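Local structure of malate Synthase (3OYZ) at residues A133-F136 against F137-E141. The protein catalyses the magnesium-dependent Claisen condensation of acetyl-CoA with glyoxylate and the hydrolysis of malyl-CoA that yields malate in the glyoxylate cycle. Numbering follows the deposited sequence.
Sequences ADEF and FTIVE
Phe137 and Ala133 meet one turn apart in helix 127-143, a worked example of an amphipathic helix in a beta-alpha-beta unit of a TIM barrel. Phe137 N donates to Ala133 O at 3.0 Å, and three more i to i+4 bonds cross to 138-140, the straightest of the four being Val140 N to Phe136 O (174°). With CG beside its own backbone N (chi1 -82°), the Phe137 ring leans back along the helix and brings CD2 to 3.2 Å from Ala133 O, which lies in the ring plane at its edge. This is the tightly packed side: Phe137 and Ala133 both pack on Ile121 and Met153 of the flanking strands, and Phe137 also on Met102 of helix 92-105. With the ring cut back to an alanine here, the helix is likely to lose these contacts, opening a gap.

The loose, solvent side carries exposed Glu135, whose chain bends at chi2 (60°) and lays OE2 3.4 Å from Ile139 CD1, a carboxylate against a methyl. Next to it lies a buried polar cluster, bridged to Glu135 by one water that donates to Asp134 OD2 (2.7 Å) and, at a longer 3.3 Å, to Glu135 OE1, while accepting from Thr138 OG1. Arg182 pairs with Asp134 and Glu141 and bonds to Thr138 OG1, so its positive charge probably offsets the two acids; Arg182, Asn179 and the water, among others, hold this flank, where the Phe137 side relies on hydrophobic packing.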
ATOM      1  N   ALA A 133     -22.911   1.973 -15.240  1.00 26.49           N
ATOM      2  CA  ALA A 133     -23.269   3.375 -15.022  1.00 28.12           C
ATOM      3  C   ALA A 133     -22.949   4.102 -16.340  1.00 32.07           C
ATOM      4  O   ALA A 133     -23.782   4.889 -16.859  1.00 31.37           O
ATOM      5  CB  ALA A 133     -22.478   3.958 -13.831  1.00 27.17           C
ATOM      6  N   ASP A 134     -21.750   3.896 -16.901  1.00 29.32           N
ATOM      7  CA  ASP A 134     -21.428   4.463 -18.191  1.00 29.41           C
ATOM      8  C   ASP A 134     -22.495   4.306 -19.266  1.00 31.75           C
ATOM      9  O   ASP A 134     -22.796   5.250 -20.055  1.00 33.05           O
ATOM     10  CB  ASP A 134     -20.090   3.937 -18.745  1.00 29.90           C
ATOM     11  CG  ASP A 134     -19.844   4.398 -20.152  1.00 29.77           C
ATOM     12  OD1 ASP A 134     -19.569   5.602 -20.328  1.00 30.00           O
ATOM     13  OD2 ASP A 134     -19.869   3.616 -21.128  1.00 33.93           O
ATOM     14  N   GLU A 135     -23.071   3.119 -19.324  1.00 30.60           N
ATOM     15  CA  GLU A 135     -24.115   2.911 -20.321  1.00 32.49           C
ATOM     16  C   GLU A 135     -25.358   3.817 -20.023  1.00 31.27           C
ATOM     17  O   GLU A 135     -25.909   4.336 -20.960  1.00 30.18           O
ATOM     18  CB  GLU A 135     -24.511   1.459 -20.350  1.00 30.27           C
ATOM     19  CG  GLU A 135     -25.701   1.171 -21.262  1.00 37.61           C
ATOM     20  CD  GLU A 135     -25.472   1.540 -22.727  1.00 41.10           C
ATOM     21  OE1 GLU A 135     -24.373   1.833 -23.230  1.00 50.58           O
ATOM     22  OE2 GLU A 135     -26.480   1.425 -23.443  1.00 50.80           O
ATOM     23  N   PHE A 136     -25.763   3.953 -18.778  1.00 29.89           N
ATOM     24  CA  PHE A 136     -26.820   4.922 -18.431  1.00 33.48           C
ATOM     25  C   PHE A 136     -26.489   6.358 -18.797  1.00 33.84           C
ATOM     26  O   PHE A 136     -27.356   7.076 -19.301  1.00 34.96           O
ATOM     27  CB  PHE A 136     -27.192   4.788 -16.967  1.00 33.78           C
ATOM     28  CG  PHE A 136     -27.915   3.521 -16.675  1.00 36.75           C
ATOM     29  CD1 PHE A 136     -29.011   3.153 -17.454  1.00 42.50           C
ATOM     30  CD2 PHE A 136     -27.587   2.740 -15.571  1.00 36.60           C
ATOM     31  CE1 PHE A 136     -29.764   2.010 -17.121  1.00 45.38           C
ATOM     32  CE2 PHE A 136     -28.325   1.576 -15.244  1.00 40.97           C
ATOM     33  CZ  PHE A 136     -29.396   1.217 -16.039  1.00 41.26           C
ATOM     34  N   PHE A 137     -25.245   6.798 -18.617  1.00 29.20           N
ATOM     35  CA  PHE A 137     -24.861   8.134 -19.040  1.00 32.20           C
ATOM     36  C   PHE A 137     -25.066   8.253 -20.550  1.00 33.37           C
ATOM     37  O   PHE A 137     -25.590   9.291 -21.062  1.00 32.12           O
ATOM     38  CB  PHE A 137     -23.366   8.466 -18.757  1.00 30.29           C
ATOM     39  CG  PHE A 137     -23.055   8.914 -17.386  1.00 30.51           C
ATOM     40  CD1 PHE A 137     -22.777  10.267 -17.132  1.00 30.90           C
ATOM     41  CD2 PHE A 137     -23.065   8.007 -16.327  1.00 33.04           C
ATOM     42  CE1 PHE A 137     -22.508  10.656 -15.844  1.00 30.37           C
ATOM     43  CE2 PHE A 137     -22.802   8.373 -15.047  1.00 33.46           C
ATOM     44  CZ  PHE A 137     -22.490   9.727 -14.790  1.00 31.74           C
ATOM     45  N   THR A 138     -24.592   7.254 -21.307  1.00 29.43           N
ATOM     46  CA  THR A 138     -24.740   7.282 -22.754  1.00 29.74           C
ATOM     47  C   THR A 138     -26.246   7.347 -23.151  1.00 31.56           C
ATOM     48  O   THR A 138     -26.629   8.081 -24.073  1.00 33.66           O
ATOM     49  CB  THR A 138     -24.044   6.034 -23.364  1.00 30.66           C
ATOM     50  OG1 THR A 138     -22.650   6.144 -23.035  1.00 32.01           O
ATOM     51  CG2 THR A 138     -24.159   6.096 -24.890  1.00 30.74           C
ATOM     52  N   ILE A 139     -27.045   6.496 -22.547  1.00 29.92           N
ATOM     53  CA  ILE A 139     -28.504   6.546 -22.853  1.00 34.41           C
ATOM     54  C   ILE A 139     -29.122   7.933 -22.549  1.00 35.28           C
ATOM     55  O   ILE A 139     -29.808   8.461 -23.423  1.00 36.20           O
ATOM     56  CB  ILE A 139     -29.227   5.426 -22.131  1.00 34.58           C
ATOM     57  CG1 ILE A 139     -28.955   4.093 -22.894  1.00 34.47           C
ATOM     58  CG2 ILE A 139     -30.766   5.664 -22.075  1.00 34.87           C
ATOM     59  CD1 ILE A 139     -29.246   2.891 -21.997  1.00 35.43           C
ATOM     60  N   VAL A 140     -28.894   8.491 -21.366  1.00 34.51           N
ATOM     61  CA  VAL A 140     -29.321   9.859 -21.014  1.00 35.95           C
ATOM     62  C   VAL A 140     -28.932  10.890 -22.036  1.00 37.30           C
ATOM     63  O   VAL A 140     -29.823  11.647 -22.493  1.00 38.70           O
ATOM     64  CB  VAL A 140     -28.806  10.251 -19.613  1.00 36.18           C
ATOM     65  CG1 VAL A 140     -28.927  11.751 -19.422  1.00 37.65           C
ATOM     66  CG2 VAL A 140     -29.493   9.415 -18.566  1.00 34.71           C
ATOM     67  N   GLU A 141     -27.647  10.974 -22.398  1.00 35.32           N
ATOM     68  CA  GLU A 141     -27.166  11.797 -23.500  1.00 35.97           C
ATOM     69  C   GLU A 141     -27.950  11.687 -24.799  1.00 38.41           C
ATOM     70  O   GLU A 141     -28.369  12.695 -25.415  1.00 37.64           O
ATOM     71  CB  GLU A 141     -25.656  11.662 -23.785  1.00 32.97           C
ATOM     72  CG  GLU A 141     -24.854  12.161 -22.567  1.00 35.03           C
ATOM     73  CD  GLU A 141     -23.376  11.708 -22.597  1.00 38.76           C
ATOM     74  OE1 GLU A 141     -23.036  10.709 -23.295  1.00 36.76           O
ATOM     75  OE2 GLU A 141     -22.559  12.328 -21.885  1.00 35.21           O
TER
HETATM   76  O   HOH W   1     -21.644   3.613 -23.173  1.00 34.08           O